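Local coordinates for protein probable ss-1,3-N-acetylglucosaminyltransferase (Staphylococcus aureus subsp. aureus N315, PDB 6H21) that is a probable glycosyltransferase that joins a GT-A fold, family 2 domain to a helical TarS-type linker domain through which copies of the chain probably associate, at residues C[305-316]-C[326-334]. Residues are numbered along the deposited sequence; the frame is centred on the assembly and turned at random.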
# COMPACT_ATOMS: atom_id res chain seq x y z
N SER C 305 0.27 0.97 -19.12
CA SER C 305 1.43 0.18 -18.70
C SER C 305 2.29 -0.17 -19.92
O SER C 305 3.49 0.03 -19.93
CB SER C 305 0.98 -1.07 -17.99
OG SER C 305 2.11 -1.81 -17.56
N LYS C 306 1.66 -0.68 -20.97
CA LYS C 306 2.36 -1.00 -22.26
C LYS C 306 3.17 0.20 -22.79
O LYS C 306 4.33 0.06 -23.26
CB LYS C 306 1.34 -1.44 -23.30
CG LYS C 306 0.85 -2.88 -23.18
CD LYS C 306 0.06 -3.36 -24.42
N THR C 307 2.57 1.39 -22.77
CA THR C 307 3.23 2.61 -23.25
C THR C 307 4.40 3.03 -22.34
O THR C 307 5.49 3.40 -22.85
CB THR C 307 2.23 3.77 -23.35
OG1 THR C 307 1.22 3.38 -24.29
CG2 THR C 307 2.86 5.07 -23.78
N ILE C 308 4.17 3.03 -21.02
CA ILE C 308 5.23 3.51 -20.11
C ILE C 308 6.41 2.54 -20.13
O ILE C 308 7.55 2.97 -19.98
CB ILE C 308 4.70 3.78 -18.68
CG1 ILE C 308 3.65 4.89 -18.69
CG2 ILE C 308 5.83 4.13 -17.73
CD1 ILE C 308 4.22 6.22 -19.13
N ASN C 309 6.16 1.25 -20.41
CA ASN C 309 7.21 0.24 -20.37
C ASN C 309 8.10 0.31 -21.61
O ASN C 309 9.08 -0.40 -21.69
CB ASN C 309 6.67 -1.17 -20.14
CG ASN C 309 6.44 -1.42 -18.67
OD1 ASN C 309 7.15 -0.87 -17.84
ND2 ASN C 309 5.41 -2.17 -18.33
N LYS C 310 7.75 1.17 -22.57
CA LYS C 310 8.63 1.45 -23.68
C LYS C 310 9.55 2.63 -23.34
O LYS C 310 10.43 2.98 -24.12
CB LYS C 310 7.80 1.72 -24.93
CG LYS C 310 7.06 0.51 -25.46
CD LYS C 310 6.12 0.88 -26.59
CE LYS C 310 5.27 -0.29 -27.04
NZ LYS C 310 4.39 0.12 -28.15
N VAL C 311 9.33 3.27 -22.19
CA VAL C 311 10.13 4.41 -21.80
C VAL C 311 11.25 3.87 -20.92
O VAL C 311 10.99 3.09 -20.01
CB VAL C 311 9.29 5.48 -21.10
CG1 VAL C 311 10.12 6.70 -20.76
CG2 VAL C 311 8.08 5.85 -21.93
N PRO C 312 12.54 4.18 -21.19
CA PRO C 312 13.61 3.71 -20.31
C PRO C 312 13.40 4.10 -18.84
O PRO C 312 12.95 5.20 -18.53
CB PRO C 312 14.87 4.38 -20.89
CG PRO C 312 14.52 4.65 -22.35
CD PRO C 312 13.03 4.92 -22.36
N ARG C 313 13.71 3.14 -17.97
CA ARG C 313 13.59 3.28 -16.54
C ARG C 313 14.56 4.37 -16.05
O ARG C 313 14.32 4.97 -15.03
CB ARG C 313 13.86 1.93 -15.87
CG ARG C 313 12.62 1.06 -15.78
CD ARG C 313 12.84 -0.21 -14.98
NE ARG C 313 11.58 -0.92 -14.78
CZ ARG C 313 10.74 -0.70 -13.78
NH1 ARG C 313 10.95 0.30 -12.94
NH2 ARG C 313 9.68 -1.47 -13.63
N ASP C 314 15.61 4.65 -16.83
CA ASP C 314 16.60 5.69 -16.50
C ASP C 314 15.94 7.07 -16.39
O ASP C 314 16.51 7.97 -15.76
CB ASP C 314 17.74 5.68 -17.53
CG ASP C 314 18.78 4.59 -17.32
OD1 ASP C 314 18.89 4.05 -16.19
OD2 ASP C 314 19.47 4.28 -18.26
N SER C 315 14.74 7.25 -16.98
CA SER C 315 14.00 8.52 -16.90
C SER C 315 13.29 8.68 -15.56
O SER C 315 12.91 9.79 -15.24
CB SER C 315 13.01 8.66 -18.04
OG SER C 315 11.97 7.70 -17.94
N ASP C 316 13.04 7.57 -14.84
CA ASP C 316 12.20 7.56 -13.66
C ASP C 316 12.79 8.41 -12.53
O ASP C 316 12.05 8.99 -11.79
CB ASP C 316 11.94 6.12 -13.16
CG ASP C 316 11.05 5.33 -14.11
OD1 ASP C 316 10.57 5.95 -15.09
OD2 ASP C 316 10.81 4.10 -13.83
N LYS C 326 3.22 5.42 -7.68
CA LYS C 326 2.18 5.40 -8.74
C LYS C 326 2.80 4.95 -10.06
O LYS C 326 2.29 4.05 -10.73
CB LYS C 326 1.45 6.74 -8.84
CG LYS C 326 0.30 6.75 -9.84
CD LYS C 326 -0.60 7.94 -9.73
CE LYS C 326 -1.79 7.84 -10.66
NZ LYS C 326 -2.82 8.86 -10.35
N LEU C 327 3.98 5.50 -10.37
CA LEU C 327 4.67 5.20 -11.59
C LEU C 327 5.10 3.73 -11.60
O LEU C 327 4.94 3.07 -12.61
CB LEU C 327 5.87 6.14 -11.76
CG LEU C 327 6.75 5.86 -12.99
CD1 LEU C 327 5.92 5.94 -14.25
CD2 LEU C 327 7.90 6.85 -13.06
N GLU C 328 5.65 3.23 -10.50
CA GLU C 328 6.04 1.82 -10.45
C GLU C 328 4.80 0.92 -10.60
O GLU C 328 4.87 -0.09 -11.22
CB GLU C 328 6.85 1.51 -9.19
CG GLU C 328 7.54 0.14 -9.28
CD GLU C 328 8.41 -0.05 -10.51
OE1 GLU C 328 9.25 0.83 -10.76
OE2 GLU C 328 8.24 -1.05 -11.24
N ALA C 329 3.69 1.30 -9.98
CA ALA C 329 2.49 0.51 -10.04
C ALA C 329 1.99 0.42 -11.49
O ALA C 329 1.55 -0.64 -11.92
CB ALA C 329 1.44 1.07 -9.12
N ILE C 330 2.06 1.53 -12.22
CA ILE C 330 1.70 1.54 -13.66
C ILE C 330 2.65 0.62 -14.44
O ILE C 330 2.19 -0.21 -15.25
CB ILE C 330 1.65 2.98 -14.21
CG1 ILE C 330 0.51 3.74 -13.55
CG2 ILE C 330 1.53 2.97 -15.75
CD1 ILE C 330 0.62 5.23 -13.64
N ARG C 331 3.96 0.73 -14.17
CA ARG C 331 4.92 -0.15 -14.85
C ARG C 331 4.58 -1.62 -14.59
O ARG C 331 4.71 -2.44 -15.48
CB ARG C 331 6.38 0.12 -14.45
CG ARG C 331 6.94 1.44 -14.97
CD ARG C 331 8.44 1.52 -14.89
NE ARG C 331 8.99 2.70 -15.53
CZ ARG C 331 9.32 2.80 -16.81
NH1 ARG C 331 9.84 3.93 -17.26
NH2 ARG C 331 9.10 1.79 -17.63
N GLN C 332 4.18 -1.94 -13.35
CA GLN C 332 3.90 -3.33 -12.95
C GLN C 332 2.50 -3.78 -13.42
O GLN C 332 2.18 -4.94 -13.27
CB GLN C 332 3.99 -3.49 -11.42
CG GLN C 332 5.39 -3.23 -10.86
CD GLN C 332 6.41 -4.22 -11.34
OE1 GLN C 332 6.10 -5.37 -11.60
NE2 GLN C 332 7.65 -3.78 -11.50
N ASN C 333 1.68 -2.86 -13.95
CA ASN C 333 0.33 -3.17 -14.46
C ASN C 333 -0.51 -3.75 -13.31
O ASN C 333 -1.16 -4.75 -13.46
CB ASN C 333 0.41 -4.09 -15.70
CG ASN C 333 -0.87 -4.16 -16.52
OD1 ASN C 333 -1.72 -3.27 -16.48
ND2 ASN C 333 -1.00 -5.22 -17.31
N ASP C 334 -0.49 -3.06 -12.16
CA ASP C 334 -1.06 -3.56 -10.90
C ASP C 334 -2.13 -2.58 -10.40
O ASP C 334 -1.81 -1.57 -9.80
CB ASP C 334 0.05 -3.74 -9.86
CG ASP C 334 -0.35 -4.52 -8.61
OD1 ASP C 334 -1.39 -4.22 -7.98
OD2 ASP C 334 0.47 -5.35 -8.20
O HOH W 1 11.32 0.63 -19.68
O HOH W 2 9.03 3.39 -11.81
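The Arg331 guanidinium is sandwiched between Ile308 CG2 and Arg313 CG on opposite faces, each 3.8 Å above its plane and over its centre. At its edge NH1 donates to Asp316 OD1 and, from above the carbonyl plane, to Val311 O, and NH2 to Asn309 OD1; NE adds a weak bond to Asp316 OD2, completing a salt bridge. Arg331 CG lies anti to the carbonyl carbon (chi1 -70°), and the extended chain runs past Arg313 in the opposite direction, CD 3.2 Å above the Arg313 guanidinium. Arg313, in cation-pi contact with Tyr294 of a second subunit, forms an end-on salt bridge with Glu328, NH1 to OE1 and NH2 to OE2, both 2.8 Å, on syn lone pairs with the planes 11° apart. Glu328 OE2 also accepts from Gln332 NE2 on its anti side, which would limit carboxylate rotation, and a water links OE1 to Asp316 OD2. Asn309 ND2 returns a nearly straight 2.9 Å bond to Arg331 O, and Ser305 OG donates to Ile330 O. These bonds and the four-residue salt-bridge network tie helix 294-308, the turn after it and the 3-10 segment 313-316 to helix 324-332, beside helices 242-256, 264-281 and 335-344 of the TarS-type linker domain.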